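Local coordinates for protein maleylacetate reductase (Agrobacterium tumefaciens, PDB 3HL0) that probably reduces maleylacetate to 3-oxoadipate with NADH, as a member of the iron-containing alcohol dehydrogenase family, at residues S98-G103 and Q114-T119; H176-L181 and A279-L284; H255-A260 and G301-L306; G249-P254 and D317-L322. All coordinates share one frame; numbering follows the deposited sequence.

Contact 1 of 4, residues S98-G103 and Q114-T119. With NAD (nicotinamide-adenine-dinucleotide), chain D.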
# COMPACT_ATOMS: atom_id res chain seq x y z
N SER A 98 -8.86 -6.34 1.43
CA SER A 98 -8.32 -7.08 0.26
C SER A 98 -8.29 -8.59 0.47
O SER A 98 -8.52 -9.37 -0.47
CB SER A 98 -6.94 -6.54 -0.12
OG SER A 98 -7.04 -5.17 -0.48
N THR A 99 -8.03 -9.04 1.69
CA THR A 99 -7.99 -10.46 1.99
C THR A 99 -9.42 -11.02 2.07
O THR A 99 -9.71 -12.11 1.52
CB THR A 99 -7.22 -10.71 3.28
OG1 THR A 99 -5.94 -10.12 3.07
CG2 THR A 99 -7.02 -12.23 3.53
N THR A 100 -10.32 -10.28 2.71
CA THR A 100 -11.73 -10.65 2.72
C THR A 100 -12.25 -10.77 1.31
O THR A 100 -12.99 -11.74 1.00
CB THR A 100 -12.57 -9.63 3.51
OG1 THR A 100 -11.98 -9.54 4.81
CG2 THR A 100 -14.04 -10.11 3.61
N GLY A 101 -11.85 -9.83 0.43
CA GLY A 101 -12.31 -9.87 -0.98
C GLY A 101 -11.83 -11.14 -1.71
O GLY A 101 -12.59 -11.77 -2.43
N LEU A 102 -10.59 -11.56 -1.45
CA LEU A 102 -10.10 -12.82 -2.05
C LEU A 102 -10.95 -14.02 -1.59
O LEU A 102 -11.35 -14.86 -2.40
CB LEU A 102 -8.59 -13.02 -1.77
CG LEU A 102 -8.08 -14.37 -2.33
CD1 LEU A 102 -8.24 -14.46 -3.87
CD2 LEU A 102 -6.61 -14.62 -1.89
N GLY A 103 -11.25 -14.08 -0.29
CA GLY A 103 -12.08 -15.19 0.22
C GLY A 103 -13.46 -15.18 -0.40
O GLY A 103 -14.04 -16.24 -0.69
N GLN A 114 -16.87 -19.34 4.41
CA GLN A 114 -15.85 -18.34 4.81
C GLN A 114 -15.87 -18.09 6.30
O GLN A 114 -16.95 -17.79 6.87
CB GLN A 114 -16.17 -17.00 4.15
CG GLN A 114 -16.16 -17.03 2.62
CD GLN A 114 -16.65 -15.73 2.05
OE1 GLN A 114 -15.96 -14.71 2.11
NE2 GLN A 114 -17.87 -15.74 1.51
N ILE A 115 -14.70 -18.16 6.93
CA ILE A 115 -14.50 -17.67 8.28
C ILE A 115 -13.55 -16.48 8.10
O ILE A 115 -12.44 -16.67 7.61
CB ILE A 115 -13.87 -18.74 9.16
CG1 ILE A 115 -14.86 -19.90 9.39
CG2 ILE A 115 -13.47 -18.14 10.55
CD1 ILE A 115 -14.15 -21.14 9.97
N VAL A 116 -14.01 -15.29 8.44
CA VAL A 116 -13.20 -14.09 8.21
C VAL A 116 -12.69 -13.61 9.54
O VAL A 116 -13.45 -13.57 10.53
CB VAL A 116 -14.03 -12.97 7.53
CG1 VAL A 116 -13.12 -11.73 7.24
CG2 VAL A 116 -14.62 -13.49 6.24
N ILE A 117 -11.40 -13.29 9.59
CA ILE A 117 -10.74 -12.76 10.79
C ILE A 117 -10.22 -11.35 10.40
O ILE A 117 -9.08 -11.19 9.89
CB ILE A 117 -9.58 -13.68 11.25
CG1 ILE A 117 -10.08 -15.11 11.46
CG2 ILE A 117 -8.99 -13.12 12.59
CD1 ILE A 117 -8.90 -16.07 11.74
N PRO A 118 -11.08 -10.31 10.57
CA PRO A 118 -10.75 -8.97 10.03
C PRO A 118 -9.68 -8.31 10.87
O PRO A 118 -9.72 -8.40 12.08
CB PRO A 118 -12.07 -8.18 10.12
CG PRO A 118 -13.15 -9.19 10.42
CD PRO A 118 -12.47 -10.41 11.08
N THR A 119 -8.77 -7.58 10.21
CA THR A 119 -7.69 -6.92 10.95
C THR A 119 -7.63 -5.43 10.61
O THR A 119 -6.67 -4.76 10.99
CB THR A 119 -6.33 -7.60 10.69
OG1 THR A 119 -6.00 -7.51 9.29
CG2 THR A 119 -6.37 -9.12 11.10
PA NAD D . -6.19 -3.77 2.68
O1A NAD D . -6.93 -5.03 2.98
O2A NAD D . -5.92 -3.43 1.27
O5B NAD D . -4.90 -3.71 3.62
C5B NAD D . -3.89 -2.74 3.33
C4B NAD D . -2.57 -3.29 3.86
O4B NAD D . -2.62 -3.32 5.29
C3B NAD D . -2.31 -4.73 3.37
O3B NAD D . -0.94 -4.91 2.95
C2B NAD D . -2.62 -5.54 4.60
O2B NAD D . -1.91 -6.76 4.66
C1B NAD D . -2.21 -4.60 5.75
N9A NAD D . -2.90 -4.90 7.03
C8A NAD D . -4.26 -5.05 7.23
N7A NAD D . -4.48 -5.30 8.54
C5A NAD D . -3.28 -5.34 9.19
C6A NAD D . -2.94 -5.56 10.53
N6A NAD D . -3.83 -5.53 11.55
N1A NAD D . -1.58 -5.53 10.83
C2A NAD D . -0.63 -5.26 9.87
N3A NAD D . -0.96 -5.03 8.56
C4A NAD D . -2.29 -5.07 8.24
O3 NAD D . -7.02 -2.46 3.22
PN NAD D . -8.60 -2.28 3.55
O1N NAD D . -8.80 -0.80 3.57
O2N NAD D . -8.85 -3.08 4.74
O5D NAD D . -9.39 -2.87 2.29
C5D NAD D . -9.52 -2.16 1.06
C4D NAD D . -10.14 -3.12 0.05
O4D NAD D . -11.34 -3.63 0.60
C3D NAD D . -10.52 -2.37 -1.22
O3D NAD D . -10.37 -3.27 -2.32
C2D NAD D . -11.98 -2.04 -0.98
O2D NAD D . -12.73 -1.80 -2.17
C1D NAD D . -12.44 -3.28 -0.24
N1N NAD D . -13.63 -3.07 0.58
C2N NAD D . -14.72 -3.82 0.27
C3N NAD D . -15.87 -3.66 1.01
C7N NAD D . -16.97 -4.56 0.61
O7N NAD D . -18.07 -4.46 1.38
N7N NAD D . -16.87 -5.39 -0.46
C4N NAD D . -15.96 -2.76 2.12
C5N NAD D . -14.83 -1.99 2.41
C6N NAD D . -13.68 -2.15 1.63
O HOH W 1 -13.57 -13.84 2.89
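Thr100 carries OG1 beside its backbone N (chi1 -55°) and Val116 turns CG1 anti to its own backbone N (chi1 -177°), which brings the hydroxyl and the methyl together at 3.5 Å between Thr100 OG1 and Val116 CG1. The two side chains stand roughly perpendicular; CG2 of Thr100 also lies over the same methyl, and the hydroxyl is hydrogen-bonded to the carbonyl of Gly96, one turn back. Gln114, extended beyond CG, lays its amide against the backbone of Gly103, with Gln114 OE1 3.6 Å from Gly103 C. Gly103 has no side chain, and a CB there would point toward the strand, so the helix backbone lies bare against the amide. One water spans the gap, donating to Thr100 O at 2.9 Å and to Gln114 OE1 at 2.7 Å, while the amide NE2 is held by the carbonyl of Ile146, so both ends of the amide are fixed. Helix 97-110 and strand 113-118 are the helix and second strand of a beta-alpha-beta unit that begins with strand 90-95, and their short segments run antiparallel with axes 9.2 Å apart. The start of this helix grips the NAD pyrophosphate: Ser98 N donates to NAD O1A at 2.8 Å, nearly straight at 165°, and Ser98 OG donates to NAD O2A at 2.7 Å. Just past the strand, Thr119 O accepts from adenine N6A at 3.0 Å.

Contact 2 of 4, residues H176-L181 and A279-L284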
# COMPACT_ATOMS: atom_id res chain seq x y z
N HIS A 176 -19.53 4.43 6.01
CA HIS A 176 -20.65 3.47 5.84
C HIS A 176 -21.79 3.92 6.75
O HIS A 176 -22.95 3.96 6.30
CB HIS A 176 -20.23 2.06 6.25
CG HIS A 176 -18.97 1.53 5.64
ND1 HIS A 176 -18.52 1.83 4.37
CD2 HIS A 176 -18.08 0.64 6.15
CE1 HIS A 176 -17.38 1.19 4.14
NE2 HIS A 176 -17.12 0.42 5.20
N ALA A 177 -21.46 4.25 8.01
CA ALA A 177 -22.52 4.64 8.98
C ALA A 177 -23.17 5.95 8.63
O ALA A 177 -24.39 6.10 8.71
CB ALA A 177 -21.94 4.70 10.38
N ALA A 178 -22.35 6.93 8.21
CA ALA A 178 -22.87 8.24 7.90
C ALA A 178 -23.89 8.15 6.76
O ALA A 178 -25.00 8.71 6.83
CB ALA A 178 -21.72 9.18 7.54
N GLU A 179 -23.55 7.41 5.69
CA GLU A 179 -24.49 7.30 4.57
C GLU A 179 -25.71 6.44 4.92
O GLU A 179 -26.79 6.65 4.37
CB GLU A 179 -23.82 6.77 3.28
CG GLU A 179 -22.82 7.77 2.70
CD GLU A 179 -22.89 7.82 1.16
OE1 GLU A 179 -22.58 6.83 0.48
OE2 GLU A 179 -23.35 8.85 0.66
N ALA A 180 -25.53 5.47 5.81
CA ALA A 180 -26.68 4.67 6.23
C ALA A 180 -27.79 5.56 6.83
O ALA A 180 -28.99 5.23 6.70
CB ALA A 180 -26.26 3.62 7.22
N LEU A 181 -27.41 6.65 7.48
CA LEU A 181 -28.44 7.51 8.12
C LEU A 181 -29.44 8.10 7.13
O LEU A 181 -30.60 8.37 7.50
CB LEU A 181 -27.77 8.65 8.89
CG LEU A 181 -26.89 8.19 10.06
CD1 LEU A 181 -26.15 9.41 10.65
CD2 LEU A 181 -27.75 7.46 11.14
N ALA A 279 -28.45 14.84 11.85
CA ALA A 279 -28.31 15.48 13.15
C ALA A 279 -27.59 14.63 14.22
O ALA A 279 -26.79 15.18 14.97
CB ALA A 279 -29.68 16.00 13.67
N PRO A 280 -27.83 13.30 14.27
CA PRO A 280 -27.10 12.51 15.28
C PRO A 280 -25.61 12.52 15.06
O PRO A 280 -24.81 12.47 16.03
CB PRO A 280 -27.67 11.07 15.12
CG PRO A 280 -28.97 11.25 14.42
CD PRO A 280 -28.85 12.50 13.56
N LEU A 281 -25.21 12.62 13.80
CA LEU A 281 -23.80 12.71 13.49
C LEU A 281 -23.25 14.09 13.84
O LEU A 281 -22.18 14.19 14.44
CB LEU A 281 -23.53 12.41 12.01
CG LEU A 281 -22.06 12.60 11.56
CD1 LEU A 281 -21.01 11.84 12.38
CD2 LEU A 281 -21.98 12.11 10.10
N ALA A 282 -24.00 15.14 13.48
CA ALA A 282 -23.62 16.49 13.86
C ALA A 282 -23.41 16.59 15.40
O ALA A 282 -22.45 17.21 15.84
CB ALA A 282 -24.70 17.47 13.40
N ALA A 283 -24.30 15.97 16.18
CA ALA A 283 -24.19 15.99 17.64
C ALA A 283 -22.92 15.32 18.10
O ALA A 283 -22.23 15.81 19.00
CB ALA A 283 -25.43 15.33 18.29
N LEU A 284 -22.55 14.22 17.44
CA LEU A 284 -21.35 13.50 17.85
C LEU A 284 -20.05 14.20 17.49
O LEU A 284 -19.02 13.99 18.15
CB LEU A 284 -21.34 12.08 17.24
CG LEU A 284 -22.38 11.10 17.74
CD1 LEU A 284 -22.38 9.86 16.87
CD2 LEU A 284 -22.04 10.76 19.21
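Ala178 and Leu281 meet methyl to methyl, and everything that passes between these two helical segments is apolar. The closer touch is Ala178 CB against Leu281 CD2 at 3.9 Å; the second is Leu181 CD1 against Leu281 CB at 4.2 Å. Leu281 thus uses two levels of one side chain, its outer branch on the alanine and its root on the leucine. Its CG stands anti to the backbone N (chi1 176°), which carries the branch out from helix 279-285 toward Ala178. Both Leu181 and Leu281 start out from their backbones toward the opposite segment. Because Ala178 offers just a methyl, the backbones can come fairly near, with CA atoms 7.2 Å apart between Ala178 and Leu281. The contact joins the C-terminal end of helix 163-180 to the short helix 279-285 within the helical C-terminal part of this iron-containing alcohol dehydrogenase fold. Helix 188-210 packs on both partners, through Ala194 and Leu198 on Ala177 and through Val195 on Pro280. Polar interactions belong to other faces of helix 163-180: His176 bonds through ND1 to His241 and through NE2 to the carbonyl of Ala122, while Glu179 is bound by His241, Tyr182 and the backbone N atoms of Ser238 and His240. Backbone bonds run within each segment, as from Ala283 N to Ala279 O at 2.9 Å.

Contact 3 of 4, residues H255-A260 and G301-L306. With NAD (nicotinamide-adenine-dinucleotide), chain D.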
# COMPACT_ATOMS: atom_id res chain seq x y z
N HIS A 255 -7.35 3.40 -1.36
CA HIS A 255 -8.79 3.23 -1.01
C HIS A 255 -9.22 3.99 0.27
O HIS A 255 -10.08 4.91 0.22
CB HIS A 255 -9.10 1.75 -0.84
CG HIS A 255 -10.45 1.51 -0.26
ND1 HIS A 255 -11.58 1.55 -1.04
CD2 HIS A 255 -10.85 1.27 1.01
CE1 HIS A 255 -12.64 1.32 -0.26
NE2 HIS A 255 -12.21 1.13 0.97
N ALA A 256 -8.64 3.61 1.41
CA ALA A 256 -9.10 4.19 2.67
C ALA A 256 -8.85 5.70 2.70
O ALA A 256 -9.67 6.48 3.19
CB ALA A 256 -8.40 3.51 3.87
N GLU A 257 -7.74 6.13 2.10
CA GLU A 257 -7.41 7.55 2.08
C GLU A 257 -8.41 8.37 1.26
O GLU A 257 -8.68 9.51 1.62
CB GLU A 257 -6.05 7.74 1.42
CG GLU A 257 -4.86 7.36 2.32
CD GLU A 257 -4.51 5.87 2.30
OE1 GLU A 257 -5.27 4.99 1.80
OE2 GLU A 257 -3.38 5.56 2.78
N THR A 258 -8.91 7.78 0.18
CA THR A 258 -9.93 8.45 -0.66
C THR A 258 -11.21 8.71 0.16
O THR A 258 -11.75 9.82 0.16
CB THR A 258 -10.26 7.62 -1.89
OG1 THR A 258 -9.05 7.48 -2.66
CG2 THR A 258 -11.29 8.34 -2.77
N HIS A 259 -11.60 7.70 0.93
CA HIS A 259 -12.75 7.87 1.86
C HIS A 259 -12.50 8.94 2.89
O HIS A 259 -13.33 9.77 3.13
CB HIS A 259 -13.05 6.58 2.58
CG HIS A 259 -13.82 5.63 1.75
ND1 HIS A 259 -15.19 5.54 1.81
CD2 HIS A 259 -13.42 4.75 0.81
CE1 HIS A 259 -15.61 4.66 0.92
NE2 HIS A 259 -14.55 4.16 0.30
N ALA A 260 -11.30 8.96 3.47
CA ALA A 260 -11.01 9.94 4.49
C ALA A 260 -11.04 11.36 3.95
O ALA A 260 -11.58 12.26 4.58
CB ALA A 260 -9.61 9.66 5.11
N GLY A 301 -5.01 13.31 12.26
CA GLY A 301 -3.91 13.49 11.30
C GLY A 301 -4.10 12.80 9.95
O GLY A 301 -3.14 12.45 9.27
N ALA A 302 -5.36 12.56 9.56
CA ALA A 302 -5.62 11.91 8.30
C ALA A 302 -5.38 12.88 7.13
O ALA A 302 -5.46 14.12 7.30
CB ALA A 302 -7.10 11.44 8.27
N PRO A 303 -5.09 12.35 5.95
CA PRO A 303 -4.98 13.24 4.79
C PRO A 303 -6.29 13.99 4.54
O PRO A 303 -7.37 13.47 4.81
CB PRO A 303 -4.69 12.29 3.63
CG PRO A 303 -5.23 10.94 4.07
CD PRO A 303 -4.99 10.93 5.59
N SER A 304 -6.18 15.21 4.03
CA SER A 304 -7.35 16.06 3.89
C SER A 304 -7.52 16.61 2.49
O SER A 304 -8.51 17.25 2.23
CB SER A 304 -7.27 17.21 4.89
OG SER A 304 -6.07 17.95 4.62
N SER A 305 -6.59 16.35 1.58
CA SER A 305 -6.79 16.87 0.20
C SER A 305 -6.59 15.82 -0.86
O SER A 305 -5.79 14.87 -0.71
CB SER A 305 -5.86 18.07 -0.09
OG SER A 305 -4.58 17.59 -0.46
N LEU A 306 -7.33 15.96 -1.95
CA LEU A 306 -7.16 15.04 -3.06
C LEU A 306 -5.79 15.27 -3.71
O LEU A 306 -5.23 14.32 -4.28
CB LEU A 306 -8.25 15.17 -4.15
CG LEU A 306 -9.65 14.75 -3.67
CD1 LEU A 306 -10.65 15.05 -4.84
CD2 LEU A 306 -9.63 13.22 -3.34
PA NAD D . -6.19 -3.77 2.68
O1A NAD D . -6.93 -5.03 2.98
O2A NAD D . -5.92 -3.43 1.27
O5B NAD D . -4.90 -3.71 3.62
C5B NAD D . -3.89 -2.74 3.33
C4B NAD D . -2.57 -3.29 3.86
O4B NAD D . -2.62 -3.32 5.29
C3B NAD D . -2.31 -4.73 3.37
O3B NAD D . -0.94 -4.91 2.95
C2B NAD D . -2.62 -5.54 4.60
O2B NAD D . -1.91 -6.76 4.66
C1B NAD D . -2.21 -4.60 5.75
N9A NAD D . -2.90 -4.90 7.03
C8A NAD D . -4.26 -5.05 7.23
N7A NAD D . -4.48 -5.30 8.54
C5A NAD D . -3.28 -5.34 9.19
C6A NAD D . -2.94 -5.56 10.53
N6A NAD D . -3.83 -5.53 11.55
N1A NAD D . -1.58 -5.53 10.83
C2A NAD D . -0.63 -5.26 9.87
N3A NAD D . -0.96 -5.03 8.56
C4A NAD D . -2.29 -5.07 8.24
O3 NAD D . -7.02 -2.46 3.22
PN NAD D . -8.60 -2.28 3.55
O1N NAD D . -8.80 -0.80 3.57
O2N NAD D . -8.85 -3.08 4.74
O5D NAD D . -9.39 -2.87 2.29
C5D NAD D . -9.52 -2.16 1.06
C4D NAD D . -10.14 -3.12 0.05
O4D NAD D . -11.34 -3.63 0.60
C3D NAD D . -10.52 -2.37 -1.22
O3D NAD D . -10.37 -3.27 -2.32
C2D NAD D . -11.98 -2.04 -0.98
O2D NAD D . -12.73 -1.80 -2.17
C1D NAD D . -12.44 -3.28 -0.24
N1N NAD D . -13.63 -3.07 0.58
C2N NAD D . -14.72 -3.82 0.27
C3N NAD D . -15.87 -3.66 1.01
C7N NAD D . -16.97 -4.56 0.61
O7N NAD D . -18.07 -4.46 1.38
N7N NAD D . -16.87 -5.39 -0.46
C4N NAD D . -15.96 -2.76 2.12
C5N NAD D . -14.83 -1.99 2.41
C6N NAD D . -13.68 -2.15 1.63
O HOH W 2 -9.78 13.70 6.06
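Ala260 and Ala302 turn their methyls to each other on the inner, more buried side of this contact, where Ala260 is enclosed, with 4.4 Å between Ala260 CB and Ala302 CB. Leu171 of helix 163-180 packs on Ala260 as well. A water bridges the two backbones beside this pair, donating to Ala260 O at 2.7 Å and to Pro303 O at the same distance. Glu257 and Pro303, both partly exposed, make the side nearer solvent, though their carbons approach as near as any: Glu257 CG lies 4.0 Å from Pro303 CG, the aliphatic part of the glutamate slanting across the proline ring. The glutamate chain is bent at chi2 (85°), which turns its carboxylate out of line with the part that touches the ring. The segment 301-306 is the linker that leaves helix 289-300 through a Schellman motif at Gly301, and it lies along the first turns of helix 255-271 in the all-helical C-terminal half. The beginning of that helix reaches the cofactor, where the His255 ring is sandwiched: NAD C2D sits 3.5 Å above one face, over its centre, and CD2 of His259 lies 3.6 Å above the opposite face, offset toward the rim.

Contact 4 of 4, residues G249-P254 and D317-L322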
# COMPACT_ATOMS: atom_id res chain seq x y z
N GLY A 249 -11.39 4.02 -8.86
CA GLY A 249 -11.27 3.24 -10.07
C GLY A 249 -10.59 3.91 -11.25
O GLY A 249 -9.83 3.25 -11.96
N SER A 250 -10.86 5.20 -11.46
CA SER A 250 -10.38 5.93 -12.64
C SER A 250 -8.98 6.47 -12.45
O SER A 250 -8.23 6.65 -13.44
CB SER A 250 -11.29 7.12 -12.93
OG SER A 250 -12.55 6.67 -13.36
N LEU A 251 -8.63 6.78 -11.20
CA LEU A 251 -7.31 7.36 -10.90
C LEU A 251 -6.39 6.46 -10.07
O LEU A 251 -5.28 6.88 -9.74
CB LEU A 251 -7.47 8.72 -10.18
CG LEU A 251 -8.29 9.78 -10.92
CD1 LEU A 251 -8.39 11.10 -10.14
CD2 LEU A 251 -7.68 10.06 -12.32
N ASP A 252 -6.87 5.28 -9.68
CA ASP A 252 -6.04 4.36 -8.90
C ASP A 252 -5.60 4.91 -7.55
O ASP A 252 -4.47 4.70 -7.11
CB ASP A 252 -4.85 3.93 -9.76
CG ASP A 252 -5.28 3.48 -11.13
OD1 ASP A 252 -5.96 2.44 -11.19
OD2 ASP A 252 -5.02 4.19 -12.13
N LEU A 253 -6.52 5.62 -6.88
CA LEU A 253 -6.19 6.24 -5.59
C LEU A 253 -6.20 5.22 -4.47
O LEU A 253 -6.92 4.25 -4.53
CB LEU A 253 -7.22 7.33 -5.27
CG LEU A 253 -7.36 8.47 -6.29
CD1 LEU A 253 -8.19 9.57 -5.67
CD2 LEU A 253 -5.98 9.04 -6.65
N PRO A 254 -5.39 5.45 -3.42
CA PRO A 254 -5.42 4.58 -2.26
C PRO A 254 -6.85 4.58 -1.66
O PRO A 254 -7.42 5.64 -1.46
CB PRO A 254 -4.44 5.26 -1.29
CG PRO A 254 -3.53 6.04 -2.15
CD PRO A 254 -4.39 6.52 -3.30
N ASP A 317 -12.41 18.01 -13.82
CA ASP A 317 -13.53 18.05 -14.80
C ASP A 317 -13.92 16.65 -15.29
O ASP A 317 -15.11 16.32 -15.28
CB ASP A 317 -13.23 19.02 -15.98
CG ASP A 317 -13.31 20.49 -15.59
OD1 ASP A 317 -14.14 20.89 -14.74
OD2 ASP A 317 -12.54 21.31 -16.15
N PRO A 318 -12.93 15.80 -15.68
CA PRO A 318 -13.31 14.45 -16.13
C PRO A 318 -13.98 13.64 -15.03
O PRO A 318 -14.87 12.83 -15.28
CB PRO A 318 -11.97 13.80 -16.52
CG PRO A 318 -11.05 14.97 -16.82
CD PRO A 318 -11.57 16.19 -16.08
N MSE A 319 -13.55 13.88 -13.79
CA MSE A 319 -14.18 13.18 -12.68
C MSE A 319 -15.60 13.67 -12.42
O MSE A 319 -16.46 12.86 -12.14
CB MSE A 319 -13.34 13.32 -11.39
CG MSE A 319 -12.06 12.48 -11.38
SE MSE A 319 -12.20 10.63 -11.89
CE MSE A 319 -11.74 10.84 -13.79
N ALA A 320 -15.83 14.97 -12.55
CA ALA A 320 -17.20 15.48 -12.34
C ALA A 320 -18.12 14.89 -13.42
O ALA A 320 -19.28 14.57 -13.14
CB ALA A 320 -17.21 16.99 -12.39
N GLU A 321 -17.60 14.72 -14.65
CA GLU A 321 -18.37 14.06 -15.72
C GLU A 321 -18.68 12.59 -15.41
O GLU A 321 -19.83 12.18 -15.52
CB GLU A 321 -17.67 14.22 -17.07
CG GLU A 321 -18.39 13.56 -18.28
CD GLU A 321 -19.83 14.06 -18.53
OE1 GLU A 321 -20.11 15.27 -18.33
OE2 GLU A 321 -20.67 13.22 -18.95
N LEU A 322 -17.69 11.81 -15.01
CA LEU A 322 -17.89 10.40 -14.69
C LEU A 322 -18.84 10.25 -13.52
O LEU A 322 -19.67 9.34 -13.49
CB LEU A 322 -16.56 9.72 -14.35
CG LEU A 322 -15.71 8.94 -15.34
CD1 LEU A 322 -14.73 8.11 -14.52
CD2 LEU A 322 -16.55 8.02 -16.23
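The last turn of helix 239-251 approaches helix 316-323 with its nearest CA atoms, those of Ser250 and selenomethionine Met319, 8.2 Å apart, a separation that leaves room for side chains between the backbones. Met319 fills much of it. Its chain, bent at chi2 (-48°) and again at chi3 (94°), curls SE and CE toward Ser250, so that Ser250 CB is 3.8 Å from Met319 SE and equally far from CE. Leu251 meets the same residue nearer its root, with Leu251 CD1 4.1 Å from Met319 CG; the two side chains lie alongside, pointing opposite ways, and CG of Leu251 also comes up to the selenium. Helix 239-251 ends here: Asp252 is the first residue to leave helical geometry, with positive phi (62°), and the chain turns through Leu253 to Pro254, the N-cap position of helix 255-271. The contact therefore joins helix 316-323 to the C-terminal end of helix 239-251, just before the turn into helix 255-271, in the helical C-terminal half. Met319, which is buried, also packs on Leu247 of helix 239-251 and Leu343 of helix 336-348. Leu322, exposed, starts out toward segment 249-254 and packs on Thr246; its approach to the hydroxyl of Ser250, modelled in two conformers, is doubtful. Salt bridges Asp317-Arg340 and Glu321-Lys336 link the helix to 336-348, while Asp252 packs on Gln45 and Pro254 on Pro162, both of the second subunit.

In the fold
Contact 1 belongs to the nucleotide-binding part, on the parallel sheet, while contacts 2, 3 and 4 all lie in the helical C-terminal part. Contact 1 closes before the others open; contact 2 alternates with contacts 3 and 4 along the chain, and contact 3 is nested inside the loop closed by contact 4. Contacts 1 and 3 have centres about 23 Å apart on opposite sides of the chain's centre, yet both touch NAD, which lies between the two parts. Contacts 3 and 4, about 15 Å apart between centres, touch where helix 239-251 leads into helix 255-271, with Thr258 OG1 3.2 Å from Leu253 CB. Contact 2 lies about 19 Å from contact 3, centre to centre.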